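Long-range contacts in putative CRISPR-associated endoribonuclease-like protein Cas6 (Pyrococcus furiosus, PDB 3UFC), which binds CRISPR RNA and belongs to the Cas6 endoribonuclease family of the CRISPR antiviral defence system, though its own role in RNA processing is only putative: residues I5-L10 / I77-S82; Y51-R56 / F234-I239; V135-K140 / G227-L232; F183-I188 / F209-S214. One frame throughout, in Å; residues are numbered along the deposited sequence.

Contact 1 (I5-L10 / I77-S82)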
loop_
_atom_site.group_PDB
_atom_site.type_symbol
_atom_site.label_atom_id
_atom_site.label_comp_id
_atom_site.label_asym_id
_atom_site.label_seq_id
_atom_site.Cartn_x
_atom_site.Cartn_y
_atom_site.Cartn_z
ATOM N N ILE A 5 11.142 -0.092 -3.579
ATOM C CA ILE A 5 12.236 -0.326 -2.636
ATOM C C ILE A 5 11.838 -1.163 -1.428
ATOM O O ILE A 5 10.654 -1.299 -1.099
ATOM C CB ILE A 5 12.835 0.999 -2.098
ATOM C CG1 ILE A 5 11.779 1.766 -1.300
ATOM C CG2 ILE A 5 13.362 1.846 -3.251
ATOM C CD1 ILE A 5 12.313 3.022 -0.630
ATOM N N GLU A 6 12.849 -1.730 -0.778
ATOM C CA GLU A 6 12.652 -2.536 0.415
ATOM C C GLU A 6 13.463 -1.894 1.528
ATOM O O GLU A 6 14.656 -1.622 1.367
ATOM C CB GLU A 6 13.130 -3.974 0.211
ATOM C CG GLU A 6 13.014 -4.822 1.479
ATOM C CD GLU A 6 13.593 -6.218 1.325
ATOM O OE1 GLU A 6 13.536 -6.996 2.299
ATOM O OE2 GLU A 6 14.104 -6.544 0.235
ATOM N N ILE A 7 12.802 -1.637 2.646
ATOM C CA ILE A 7 13.443 -1.031 3.794
ATOM C C ILE A 7 13.492 -2.080 4.896
ATOM O O ILE A 7 12.457 -2.607 5.306
ATOM C CB ILE A 7 12.644 0.193 4.272
ATOM C CG1 ILE A 7 12.589 1.231 3.146
ATOM C CG2 ILE A 7 13.276 0.786 5.529
ATOM C CD1 ILE A 7 11.724 2.416 3.445
ATOM N N LYS A 8 14.698 -2.412 5.342
ATOM C CA LYS A 8 14.857 -3.394 6.408
ATOM C C LYS A 8 14.795 -2.626 7.714
ATOM O O LYS A 8 15.402 -1.563 7.846
ATOM C CB LYS A 8 16.206 -4.119 6.292
ATOM C CG LYS A 8 16.380 -4.915 5.013
ATOM C CD LYS A 8 15.342 -6.023 4.887
ATOM C CE LYS A 8 15.460 -7.037 6.016
ATOM N NZ LYS A 8 14.441 -8.117 5.909
ATOM N N LEU A 9 14.050 -3.154 8.675
ATOM C CA LEU A 9 13.916 -2.491 9.963
ATOM C C LEU A 9 14.478 -3.358 11.077
ATOM O O LEU A 9 14.332 -4.580 11.066
ATOM C CB LEU A 9 12.443 -2.193 10.251
ATOM C CG LEU A 9 11.707 -1.324 9.226
ATOM C CD1 LEU A 9 10.201 -1.368 9.512
ATOM C CD2 LEU A 9 12.239 0.108 9.285
ATOM N N LEU A 10 15.115 -2.706 12.040
ATOM C CA LEU A 10 15.692 -3.394 13.182
ATOM C C LEU A 10 15.044 -2.827 14.446
ATOM O O LEU A 10 15.150 -1.632 14.724
ATOM C CB LEU A 10 17.212 -3.173 13.200
ATOM C CG LEU A 10 18.096 -3.823 14.275
ATOM C CD1 LEU A 10 17.972 -3.057 15.572
ATOM C CD2 LEU A 10 17.720 -5.286 14.455
ATOM N N ILE A 77 12.685 -8.063 9.252
ATOM C CA ILE A 77 11.497 -7.236 9.075
ATOM C C ILE A 77 11.666 -6.294 7.894
ATOM O O ILE A 77 12.663 -5.583 7.803
ATOM C CB ILE A 77 11.245 -6.381 10.334
ATOM C CG1 ILE A 77 11.097 -7.287 11.555
ATOM C CG2 ILE A 77 10.010 -5.519 10.144
ATOM C CD1 ILE A 77 11.046 -6.531 12.868
ATOM N N SER A 78 10.679 -6.267 7.006
ATOM C CA SER A 78 10.754 -5.409 5.833
ATOM C C SER A 78 9.519 -4.547 5.601
ATOM O O SER A 78 8.402 -4.931 5.939
ATOM C CB SER A 78 10.999 -6.260 4.584
ATOM O OG SER A 78 12.266 -6.896 4.629
ATOM N N LEU A 79 9.750 -3.374 5.021
ATOM C CA LEU A 79 8.697 -2.436 4.663
ATOM C C LEU A 79 8.955 -2.105 3.194
ATOM O O LEU A 79 10.042 -1.630 2.845
ATOM C CB LEU A 79 8.794 -1.152 5.492
ATOM C CG LEU A 79 7.896 -0.001 5.024
ATOM C CD1 LEU A 79 6.421 -0.389 5.169
ATOM C CD2 LEU A 79 8.198 1.250 5.842
ATOM N N TYR A 80 7.980 -2.372 2.331
ATOM C CA TYR A 80 8.152 -2.071 0.912
ATOM C C TYR A 80 7.399 -0.804 0.533
ATOM O O TYR A 80 6.300 -0.542 1.025
ATOM C CB TYR A 80 7.678 -3.243 0.050
ATOM C CG TYR A 80 8.348 -4.552 0.404
ATOM C CD1 TYR A 80 7.830 -5.372 1.400
ATOM C CD2 TYR A 80 9.526 -4.950 -0.235
ATOM C CE1 TYR A 80 8.462 -6.557 1.758
ATOM C CE2 TYR A 80 10.170 -6.134 0.116
ATOM C CZ TYR A 80 9.631 -6.932 1.112
ATOM O OH TYR A 80 10.252 -8.102 1.466
ATOM N N ILE A 81 8.005 -0.012 -0.341
ATOM C CA ILE A 81 7.409 1.233 -0.788
ATOM C C ILE A 81 7.563 1.305 -2.303
ATOM O O ILE A 81 8.561 0.826 -2.853
ATOM C CB ILE A 81 8.125 2.438 -0.145
ATOM C CG1 ILE A 81 7.996 2.362 1.380
ATOM C CG2 ILE A 81 7.550 3.732 -0.682
ATOM C CD1 ILE A 81 8.697 3.494 2.113
ATOM N N SER A 82 6.574 1.885 -2.978
ATOM C CA SER A 82 6.640 2.002 -4.426
ATOM C C SER A 82 5.907 3.220 -4.950
ATOM O O SER A 82 4.991 3.739 -4.304
ATOM C CB SER A 82 6.067 0.746 -5.090
ATOM O OG SER A 82 5.986 0.922 -6.497
HETATM O O HOH W 1 15.178 -6.392 9.161
#
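Glu-6 and Tyr-80 face each other as a non-hydrogen-bonded pair where strand 5-10 runs antiparallel to strand 77-82, inside the five-stranded antiparallel sheet of the N-terminal ferredoxin-like domain. The flanking pair Ile-7 and Leu-79 is joined by two backbone hydrogen bonds, N to O, each 2.8 Å. The Glu-6 chain leaves with CG anti to the backbone N (chi1 176°) and stays extended, alongside the tyrosine. Its CB lies near CD2 and CE2 of the Tyr-80 ring, and CG comes within 3.4 Å of Tyr-80 CE2. CD lies 3.6 Å from both Tyr-80 CE2 and Ser-78 OG, the carboxylate turned 31° from the ring plane. At the tip, OE1 accepts a hydrogen bond from Ser-78 OG on its anti lone pair, at 2.7 Å. The same OG accepts Lys-8 NZ at 2.8 Å, so the serine relays between acid and amine; the lysine bends back at chi2 and chi3 to get there, and its NZ also forms a salt bridge with Asp-76. Beneath the other face, Ile-5, Ile-7 and Ile-81 pack against helix 86-98. There the methyl CD1 of Ile-7 presses on Ile-81 CD1 at a tight 3.5 Å.

Contact 2 (Y51-R56 / F234-I239)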
loop_
_atom_site.group_PDB
_atom_site.type_symbol
_atom_site.label_atom_id
_atom_site.label_comp_id
_atom_site.label_asym_id
_atom_site.label_seq_id
_atom_site.Cartn_x
_atom_site.Cartn_y
_atom_site.Cartn_z
ATOM N N TYR A 51 -0.427 8.770 -5.154
ATOM C CA TYR A 51 0.737 8.932 -6.019
ATOM C C TYR A 51 1.802 7.907 -5.656
ATOM O O TYR A 51 2.861 7.851 -6.280
ATOM C CB TYR A 51 1.332 10.336 -5.878
ATOM C CG TYR A 51 0.572 11.411 -6.618
ATOM C CD1 TYR A 51 -0.653 11.889 -6.146
ATOM C CD2 TYR A 51 1.081 11.953 -7.793
ATOM C CE1 TYR A 51 -1.349 12.890 -6.836
ATOM C CE2 TYR A 51 0.398 12.946 -8.486
ATOM C CZ TYR A 51 -0.811 13.410 -8.005
ATOM O OH TYR A 51 -1.469 14.394 -8.700
ATOM N N TRP A 52 1.515 7.098 -4.640
ATOM C CA TRP A 52 2.450 6.070 -4.195
ATOM C C TRP A 52 1.715 5.098 -3.289
ATOM O O TRP A 52 0.533 5.288 -2.989
ATOM C CB TRP A 52 3.617 6.703 -3.421
ATOM C CG TRP A 52 3.196 7.378 -2.134
ATOM C CD1 TRP A 52 2.304 8.406 -2.000
ATOM C CD2 TRP A 52 3.656 7.071 -0.808
ATOM N NE1 TRP A 52 2.181 8.760 -0.672
ATOM C CE2 TRP A 52 3.000 7.958 0.079
ATOM C CE3 TRP A 52 4.559 6.134 -0.283
ATOM C CZ2 TRP A 52 3.219 7.934 1.464
ATOM C CZ3 TRP A 52 4.776 6.110 1.096
ATOM C CH2 TRP A 52 4.105 7.008 1.952
ATOM N N THR A 53 2.419 4.062 -2.849
ATOM C CA THR A 53 1.838 3.071 -1.957
ATOM C C THR A 53 2.933 2.448 -1.106
ATOM O O THR A 53 4.120 2.619 -1.389
ATOM C CB THR A 53 1.143 1.932 -2.752
ATOM O OG1 THR A 53 0.603 0.975 -1.840
ATOM C CG2 THR A 53 2.135 1.214 -3.661
ATOM N N PHE A 54 2.531 1.764 -0.043
ATOM C CA PHE A 54 3.486 1.048 0.783
ATOM C C PHE A 54 2.800 -0.160 1.391
ATOM O O PHE A 54 1.575 -0.205 1.512
ATOM C CB PHE A 54 4.166 1.944 1.846
ATOM C CG PHE A 54 3.253 2.486 2.925
ATOM C CD1 PHE A 54 2.651 3.733 2.785
ATOM C CD2 PHE A 54 3.100 1.803 4.131
ATOM C CE1 PHE A 54 1.914 4.303 3.838
ATOM C CE2 PHE A 54 2.366 2.359 5.192
ATOM C CZ PHE A 54 1.775 3.613 5.043
ATOM N N SER A 55 3.601 -1.162 1.727
ATOM C CA SER A 55 3.093 -2.404 2.283
ATOM C C SER A 55 2.890 -2.340 3.786
ATOM O O SER A 55 3.178 -1.338 4.438
ATOM C CB SER A 55 4.085 -3.528 2.009
ATOM O OG SER A 55 5.229 -3.378 2.850
ATOM N N ARG A 56 2.375 -3.436 4.320
ATOM C CA ARG A 56 2.218 -3.563 5.752
ATOM C C ARG A 56 3.633 -3.990 6.165
ATOM O O ARG A 56 4.439 -4.394 5.317
ATOM C CB ARG A 56 1.201 -4.660 6.074
ATOM C CG ARG A 56 -0.261 -4.244 5.851
ATOM C CD ARG A 56 -0.785 -3.418 7.021
ATOM N NE ARG A 56 -0.928 -4.242 8.216
ATOM C CZ ARG A 56 -1.147 -3.773 9.440
ATOM N NH1 ARG A 56 -1.254 -2.468 9.647
ATOM N NH2 ARG A 56 -1.236 -4.613 10.461
ATOM N N PHE A 234 -1.954 1.027 1.492
ATOM C CA PHE A 234 -2.861 0.010 0.978
ATOM C C PHE A 234 -2.699 -0.287 -0.504
ATOM O O PHE A 234 -2.169 0.525 -1.261
ATOM C CB PHE A 234 -4.320 0.437 1.202
ATOM C CG PHE A 234 -4.725 0.472 2.643
ATOM C CD1 PHE A 234 -4.549 1.626 3.404
ATOM C CD2 PHE A 234 -5.254 -0.662 3.249
ATOM C CE1 PHE A 234 -4.895 1.649 4.762
ATOM C CE2 PHE A 234 -5.604 -0.653 4.604
ATOM C CZ PHE A 234 -5.422 0.506 5.359
ATOM N N GLY A 235 -3.168 -1.465 -0.902
ATOM C CA GLY A 235 -3.158 -1.856 -2.301
ATOM C C GLY A 235 -1.851 -2.206 -2.977
ATOM O O GLY A 235 -1.822 -2.378 -4.196
ATOM N N MET A 236 -0.770 -2.321 -2.218
ATOM C CA MET A 236 0.502 -2.654 -2.843
ATOM C C MET A 236 0.525 -4.135 -3.173
ATOM O O MET A 236 0.081 -4.957 -2.378
ATOM C CB MET A 236 1.676 -2.312 -1.925
ATOM C CG MET A 236 3.018 -2.437 -2.642
ATOM S SD MET A 236 4.424 -1.884 -1.665
ATOM C CE MET A 236 5.792 -2.215 -2.879
ATOM N N VAL A 237 1.034 -4.469 -4.354
ATOM C CA VAL A 237 1.109 -5.861 -4.769
ATOM C C VAL A 237 2.482 -6.210 -5.326
ATOM O O VAL A 237 3.282 -5.334 -5.648
ATOM C CB VAL A 237 0.077 -6.179 -5.882
ATOM C CG1 VAL A 237 -1.342 -6.008 -5.366
ATOM C CG2 VAL A 237 0.315 -5.276 -7.074
ATOM N N LYS A 238 2.737 -7.506 -5.431
ATOM C CA LYS A 238 3.978 -8.010 -6.008
ATOM C C LYS A 238 3.535 -8.984 -7.092
ATOM O O LYS A 238 2.387 -9.433 -7.092
ATOM C CB LYS A 238 4.803 -8.766 -4.968
ATOM C CG LYS A 238 4.160 -10.052 -4.484
ATOM C CD LYS A 238 5.082 -10.766 -3.508
ATOM C CE LYS A 238 4.417 -11.989 -2.901
ATOM N NZ LYS A 238 5.312 -12.648 -1.904
ATOM N N ILE A 239 4.433 -9.302 -8.014
ATOM C CA ILE A 239 4.123 -10.246 -9.079
ATOM C C ILE A 239 4.614 -11.635 -8.689
ATOM O O ILE A 239 5.674 -11.775 -8.084
ATOM C CB ILE A 239 4.807 -9.835 -10.402
ATOM C CG1 ILE A 239 4.121 -8.594 -10.972
ATOM C CG2 ILE A 239 4.760 -10.986 -11.410
ATOM C CD1 ILE A 239 4.789 -8.041 -12.200
#
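Thr-53 and Met-236 meet where two backbones pass without pairing: no main-chain hydrogen bond joins 51-56 to 234-239, and the nearest CA atoms, those of Ser-55 and Met-236, are 5.7 Å apart. Residues 53-54 are extended, whereas 234-236 form a loop that bends at Gly-235 (phi 72°) before strand 237-239 begins. One hydrogen bond crosses, from Thr-53 OG1 to the carbonyl O of Phe-234 at 2.9 Å. The hydroxyl reaches that oxygen from above the carbonyl plane, 50° out of it, and not along a lone pair. With OG1 anti to the backbone N (chi1 179°), the threonine directs its hydroxyl at the loop, and its methyl CG2 rests 3.9 Å from Met-236 CG. The contact thus joins the edge strand 53-59 of the N-terminal sheet to the loop leading into strand 237-239, an edge of the C-terminal sheet, at the buried seam between the two halves of this Cas6 fold. Met-236 is extended, which carries SD past Thr-53 to the main chain beyond. There the sulfur lies 3.6 Å from Ser-55 N and 3.9 Å from Phe-54 C, with Ser-55 CB at 4.0 Å. Tyr-80 and Ser-82 of the neighbouring strand also touch the methionine. Ser-55 OG turns to its own side, donating to Arg-56 O at 2.8 Å, and is also hydrogen-bonded to Tyr-80 N.

Contact 3 (V135-K140 / G227-L232)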
loop_
_atom_site.group_PDB
_atom_site.type_symbol
_atom_site.label_atom_id
_atom_site.label_comp_id
_atom_site.label_asym_id
_atom_site.label_seq_id
_atom_site.Cartn_x
_atom_site.Cartn_y
_atom_site.Cartn_z
ATOM N N VAL A 135 -8.250 -1.810 -1.049
ATOM C CA VAL A 135 -9.472 -1.146 -0.614
ATOM C C VAL A 135 -10.264 -0.628 -1.812
ATOM O O VAL A 135 -9.733 0.084 -2.662
ATOM C CB VAL A 135 -9.144 0.053 0.308
ATOM C CG1 VAL A 135 -10.435 0.756 0.744
ATOM C CG2 VAL A 135 -8.366 -0.432 1.537
ATOM N N VAL A 136 -11.535 -1.010 -1.878
ATOM C CA VAL A 136 -12.424 -0.571 -2.948
ATOM C C VAL A 136 -13.746 -0.240 -2.276
ATOM O O VAL A 136 -14.364 -1.102 -1.647
ATOM C CB VAL A 136 -12.658 -1.678 -3.999
ATOM C CG1 VAL A 136 -13.609 -1.167 -5.078
ATOM C CG2 VAL A 136 -11.322 -2.105 -4.629
ATOM N N ARG A 137 -14.182 1.005 -2.410
ATOM C CA ARG A 137 -15.413 1.426 -1.760
ATOM C C ARG A 137 -16.484 1.987 -2.681
ATOM O O ARG A 137 -16.237 2.299 -3.846
ATOM C CB ARG A 137 -15.083 2.468 -0.691
ATOM C CG ARG A 137 -14.032 2.006 0.295
ATOM C CD ARG A 137 -12.917 3.023 0.420
ATOM N NE ARG A 137 -13.278 4.177 1.235
ATOM C CZ ARG A 137 -13.448 4.141 2.553
ATOM N NH1 ARG A 137 -13.298 3.005 3.216
ATOM N NH2 ARG A 137 -13.749 5.248 3.216
ATOM N N THR A 138 -17.686 2.099 -2.128
ATOM C CA THR A 138 -18.827 2.647 -2.835
ATOM C C THR A 138 -19.611 3.445 -1.795
ATOM O O THR A 138 -19.275 3.418 -0.611
ATOM C CB THR A 138 -19.712 1.535 -3.437
ATOM O OG1 THR A 138 -20.771 2.131 -4.197
ATOM C CG2 THR A 138 -20.300 0.662 -2.350
ATOM N N VAL A 139 -20.639 4.160 -2.228
ATOM C CA VAL A 139 -21.435 4.960 -1.306
ATOM C C VAL A 139 -22.782 4.321 -0.989
ATOM O O VAL A 139 -23.544 3.983 -1.893
ATOM C CB VAL A 139 -21.682 6.377 -1.874
ATOM C CG1 VAL A 139 -22.625 7.149 -0.968
ATOM C CG2 VAL A 139 -20.363 7.119 -2.005
ATOM N N LYS A 140 -23.062 4.156 0.301
ATOM C CA LYS A 140 -24.324 3.582 0.755
ATOM C C LYS A 140 -24.979 4.473 1.812
ATOM O O LYS A 140 -24.309 5.265 2.477
ATOM C CB LYS A 140 -24.113 2.174 1.322
ATOM C CG LYS A 140 -24.002 1.085 0.261
ATOM C CD LYS A 140 -23.940 -0.299 0.897
ATOM C CE LYS A 140 -23.983 -1.407 -0.149
ATOM N NZ LYS A 140 -22.816 -1.379 -1.074
ATOM N N GLY A 227 -6.598 0.009 -6.116
ATOM C CA GLY A 227 -7.631 0.482 -5.211
ATOM C C GLY A 227 -7.457 1.881 -4.656
ATOM O O GLY A 227 -6.792 2.726 -5.251
ATOM N N GLU A 228 -8.064 2.116 -3.496
ATOM C CA GLU A 228 -8.033 3.428 -2.855
ATOM C C GLU A 228 -7.163 3.463 -1.611
ATOM O O GLU A 228 -6.714 2.424 -1.124
ATOM C CB GLU A 228 -9.458 3.838 -2.456
ATOM C CG GLU A 228 -10.466 3.764 -3.585
ATOM C CD GLU A 228 -11.882 4.044 -3.114
ATOM O OE1 GLU A 228 -12.094 5.107 -2.491
ATOM O OE2 GLU A 228 -12.775 3.207 -3.370
ATOM N N LYS A 229 -6.938 4.674 -1.104
ATOM C CA LYS A 229 -6.150 4.886 0.110
ATOM C C LYS A 229 -4.736 4.322 0.013
ATOM O O LYS A 229 -4.121 4.023 1.038
ATOM C CB LYS A 229 -6.851 4.223 1.301
ATOM C CG LYS A 229 -8.301 4.642 1.515
ATOM C CD LYS A 229 -8.399 6.120 1.861
ATOM C CE LYS A 229 -9.810 6.493 2.296
ATOM N NZ LYS A 229 -9.887 7.912 2.749
ATOM N N THR A 230 -4.207 4.187 -1.199
ATOM C CA THR A 230 -2.879 3.600 -1.345
ATOM C C THR A 230 -1.769 4.337 -0.595
ATOM O O THR A 230 -0.860 3.700 -0.054
ATOM C CB THR A 230 -2.485 3.440 -2.845
ATOM O OG1 THR A 230 -2.368 4.726 -3.470
ATOM C CG2 THR A 230 -3.549 2.613 -3.575
ATOM N N ASN A 231 -1.850 5.663 -0.544
ATOM C CA ASN A 231 -0.834 6.461 0.141
ATOM C C ASN A 231 -0.847 6.249 1.654
ATOM O O ASN A 231 0.101 6.625 2.348
ATOM C CB ASN A 231 -1.017 7.947 -0.184
ATOM C CG ASN A 231 -2.334 8.496 0.312
ATOM O OD1 ASN A 231 -3.386 7.901 0.096
ATOM N ND2 ASN A 231 -2.284 9.650 0.975
ATOM N N LEU A 232 -1.913 5.633 2.162
ATOM C CA LEU A 232 -2.013 5.359 3.592
ATOM C C LEU A 232 -1.486 3.959 3.889
ATOM O O LEU A 232 -1.598 3.465 5.014
ATOM C CB LEU A 232 -3.466 5.476 4.067
ATOM C CG LEU A 232 -4.127 6.844 3.880
ATOM C CD1 LEU A 232 -5.549 6.789 4.432
ATOM C CD2 LEU A 232 -3.314 7.921 4.592
HETATM O O HOH W 2 -6.110 -0.107 -1.894
#
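The loop between helix 215-224 and strand 237-239 meets the start of strand 136-142 through Glu-228, which grips segment 135-140 at two points. Its backbone N donates to Val-135 O at 2.8 Å, and its side chain returns to the same segment two residues on, where carboxylate OE2 accepts Arg-137 N, also at 2.8 Å. That N-H arrives on the syn side but 35° out of the carboxylate plane. Strand 136-142 pairs with 145-151 in a two-stranded antiparallel ribbon, so the glutamate ties the base of this hairpin to the loop that follows helix 215-224. A water adds a third link, accepting from Val-135 N and donating to Glu-228 O at 2.7 Å. The Arg-137 side chain crosses the carboxylate, its guanidinium plane turned 78° from it; NE stays 4.0 Å from Glu-228 OE1, beyond salt-bridge range. Its charged end instead reaches Asp-150 and His-148 on the partner strand, while Lys-229 CE lies over one guanidinium face, offset toward the rim, 4.2 Å from Arg-137 NH2.

Contact 4 (F183-I188 / F209-S214)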
loop_
_atom_site.group_PDB
_atom_site.type_symbol
_atom_site.label_atom_id
_atom_site.label_comp_id
_atom_site.label_asym_id
_atom_site.label_seq_id
_atom_site.Cartn_x
_atom_site.Cartn_y
_atom_site.Cartn_z
ATOM N N PHE A 183 -10.196 -4.052 -18.084
ATOM C CA PHE A 183 -9.524 -5.167 -17.429
ATOM C C PHE A 183 -10.496 -5.948 -16.565
ATOM O O PHE A 183 -11.564 -5.454 -16.209
ATOM C CB PHE A 183 -8.342 -4.678 -16.575
ATOM C CG PHE A 183 -8.740 -3.988 -15.287
ATOM C CD1 PHE A 183 -9.001 -4.723 -14.137
ATOM C CD2 PHE A 183 -8.805 -2.601 -15.220
ATOM C CE1 PHE A 183 -9.320 -4.083 -12.928
ATOM C CE2 PHE A 183 -9.124 -1.950 -14.017
ATOM C CZ PHE A 183 -9.379 -2.696 -12.872
ATOM N N ARG A 184 -10.122 -7.178 -16.239
ATOM C CA ARG A 184 -10.934 -8.034 -15.390
ATOM C C ARG A 184 -9.974 -8.777 -14.471
ATOM O O ARG A 184 -8.761 -8.765 -14.689
ATOM C CB ARG A 184 -11.742 -9.037 -16.228
ATOM C CG ARG A 184 -10.900 -9.995 -17.063
ATOM C CD ARG A 184 -11.755 -11.109 -17.680
ATOM N NE ARG A 184 -10.987 -11.959 -18.591
ATOM C CZ ARG A 184 -10.504 -11.556 -19.764
ATOM N NH1 ARG A 184 -10.708 -10.312 -20.179
ATOM N NH2 ARG A 184 -9.812 -12.394 -20.526
ATOM N N ILE A 185 -10.506 -9.409 -13.436
ATOM C CA ILE A 185 -9.666 -10.149 -12.507
ATOM C C ILE A 185 -10.346 -11.439 -12.103
ATOM O O ILE A 185 -11.571 -11.548 -12.155
ATOM C CB ILE A 185 -9.392 -9.355 -11.203
ATOM C CG1 ILE A 185 -10.680 -9.247 -10.378
ATOM C CG2 ILE A 185 -8.849 -7.966 -11.531
ATOM C CD1 ILE A 185 -10.446 -8.833 -8.942
ATOM N N GLU A 186 -9.550 -12.423 -11.712
ATOM C CA GLU A 186 -10.113 -13.673 -11.243
ATOM C C GLU A 186 -9.435 -13.978 -9.917
ATOM O O GLU A 186 -8.209 -14.073 -9.831
ATOM C CB GLU A 186 -9.913 -14.805 -12.260
ATOM C CG GLU A 186 -8.500 -15.289 -12.476
ATOM C CD GLU A 186 -8.450 -16.458 -13.451
ATOM O OE1 GLU A 186 -9.118 -17.481 -13.191
ATOM O OE2 GLU A 186 -7.747 -16.358 -14.477
ATOM N N LEU A 187 -10.250 -14.092 -8.875
ATOM C CA LEU A 187 -9.763 -14.361 -7.530
ATOM C C LEU A 187 -9.137 -15.738 -7.397
ATOM O O LEU A 187 -9.708 -16.731 -7.838
ATOM C CB LEU A 187 -10.909 -14.254 -6.528
ATOM C CG LEU A 187 -10.845 -13.202 -5.425
ATOM C CD1 LEU A 187 -11.839 -13.607 -4.350
ATOM C CD2 LEU A 187 -9.447 -13.099 -4.833
ATOM N N ILE A 188 -7.964 -15.792 -6.778
ATOM C CA ILE A 188 -7.278 -17.055 -6.556
ATOM C C ILE A 188 -7.293 -17.365 -5.058
ATOM O O ILE A 188 -7.618 -18.479 -4.656
ATOM C CB ILE A 188 -5.828 -16.998 -7.067
ATOM C CG1 ILE A 188 -5.828 -16.802 -8.588
ATOM C CG2 ILE A 188 -5.092 -18.277 -6.691
ATOM C CD1 ILE A 188 -4.447 -16.669 -9.190
ATOM N N PHE A 209 -4.697 -12.585 -7.118
ATOM C CA PHE A 209 -5.636 -12.575 -8.227
ATOM C C PHE A 209 -4.925 -12.488 -9.552
ATOM O O PHE A 209 -3.827 -11.943 -9.646
ATOM C CB PHE A 209 -6.613 -11.394 -8.111
ATOM C CG PHE A 209 -5.949 -10.036 -8.142
ATOM C CD1 PHE A 209 -5.289 -9.536 -7.019
ATOM C CD2 PHE A 209 -6.004 -9.247 -9.288
ATOM C CE1 PHE A 209 -4.696 -8.270 -7.039
ATOM C CE2 PHE A 209 -5.415 -7.982 -9.316
ATOM C CZ PHE A 209 -4.760 -7.495 -8.183
ATOM N N ARG A 210 -5.555 -13.041 -10.581
ATOM C CA ARG A 210 -4.987 -12.984 -11.917
ATOM C C ARG A 210 -5.663 -11.796 -12.595
ATOM O O ARG A 210 -6.888 -11.682 -12.589
ATOM C CB ARG A 210 -5.265 -14.286 -12.685
ATOM C CG ARG A 210 -4.633 -14.317 -14.072
ATOM C CD ARG A 210 -4.805 -15.662 -14.785
ATOM N NE ARG A 210 -3.977 -16.725 -14.221
ATOM C CZ ARG A 210 -4.410 -17.640 -13.361
ATOM N NH1 ARG A 210 -5.672 -17.631 -12.957
ATOM N NH2 ARG A 210 -3.580 -18.568 -12.909
ATOM N N TYR A 211 -4.853 -10.903 -13.151
ATOM C CA TYR A 211 -5.334 -9.703 -13.834
ATOM C C TYR A 211 -5.286 -9.905 -15.348
ATOM O O TYR A 211 -4.281 -10.386 -15.871
ATOM C CB TYR A 211 -4.435 -8.519 -13.448
ATOM C CG TYR A 211 -4.693 -7.219 -14.191
ATOM C CD1 TYR A 211 -5.370 -6.165 -13.578
ATOM C CD2 TYR A 211 -4.219 -7.028 -15.488
ATOM C CE1 TYR A 211 -5.563 -4.949 -14.234
ATOM C CE2 TYR A 211 -4.408 -5.816 -16.155
ATOM C CZ TYR A 211 -5.078 -4.782 -15.522
ATOM O OH TYR A 211 -5.239 -3.577 -16.168
ATOM N N TYR A 212 -6.363 -9.533 -16.040
ATOM C CA TYR A 212 -6.440 -9.641 -17.503
ATOM C C TYR A 212 -6.794 -8.290 -18.109
ATOM O O TYR A 212 -7.806 -7.695 -17.740
ATOM C CB TYR A 212 -7.543 -10.607 -17.957
ATOM C CG TYR A 212 -7.351 -12.063 -17.616
ATOM C CD1 TYR A 212 -7.686 -12.554 -16.359
ATOM C CD2 TYR A 212 -6.862 -12.960 -18.570
ATOM C CE1 TYR A 212 -7.546 -13.901 -16.056
ATOM C CE2 TYR A 212 -6.716 -14.311 -18.278
ATOM C CZ TYR A 212 -7.061 -14.774 -17.019
ATOM O OH TYR A 212 -6.917 -16.108 -16.720
ATOM N N GLY A 213 -5.991 -7.802 -19.046
ATOM C CA GLY A 213 -6.353 -6.539 -19.664
ATOM C C GLY A 213 -5.310 -5.466 -19.866
ATOM O O GLY A 213 -4.146 -5.743 -20.146
ATOM N N SER A 214 -5.761 -4.226 -19.723
ATOM C CA SER A 214 -4.935 -3.046 -19.906
ATOM C C SER A 214 -3.584 -3.104 -19.213
ATOM O O SER A 214 -3.503 -3.214 -17.994
ATOM C CB SER A 214 -5.685 -1.806 -19.423
ATOM O OG SER A 214 -4.826 -0.680 -19.404
#
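Strands 183-187 and 209-213 run antiparallel, their axes 4.6 Å apart at 159°, as the two arms of a beta hairpin at the edge of the C-terminal sheet; Arg-184 with Tyr-212 and Glu-186 with Arg-210 are its hydrogen-bonded pairs. On the face bearing these four residues, the Arg-184 guanidinium is stacked flat on Tyr-212, over the CB end of its ring, planes 11° apart and Arg-184 CZ 3.6 Å from Tyr-212 CB. Glu-186 runs beside Arg-210, and its OE2 forms a salt bridge with Arg-210 NH1 at 2.9 Å, met from above the carboxylate plane. On the other face, Phe-183 and Tyr-211 are near-parallel rings slid apart, with Tyr-211 CE1 3.4 Å from Phe-183 CD1. Tyr-211 OH donates to Ser-214 O at 2.5 Å, in the carbonyl plane on a lone pair. Helices 158-174 and 215-224 cover this pair. The hairpin therefore has an apolar face turned to helices and a charged one, where Arg-210 would probably stabilise the ionised carboxylate of Glu-186.

Contact 1 and the 51-56 side of contact 2 are neighbours in the N-terminal sheet, the contact centres 12 Å apart: Ser-55 N is 2.9 Å from Tyr-80 O and Thr-53 N 3.0 Å from Ser-82 O, probable hydrogen bonds between neighbouring strands. Contact 2, whose centre is about 3 Å from that of the chain, also touches contact 3, where Trp-52 O and Thr-230 OG1 are 3.0 Å apart and Phe-54 packs against Asn-231 and Leu-232. Contacts 2 and 4 reach the same C-terminal sheet, their centres 17 Å apart. Along the chain, contact 4 is nested within the loop closed by contact 3, and that within contact 2. Contacts 1 and 4 lie farthest apart, centres about 27 Å from each other.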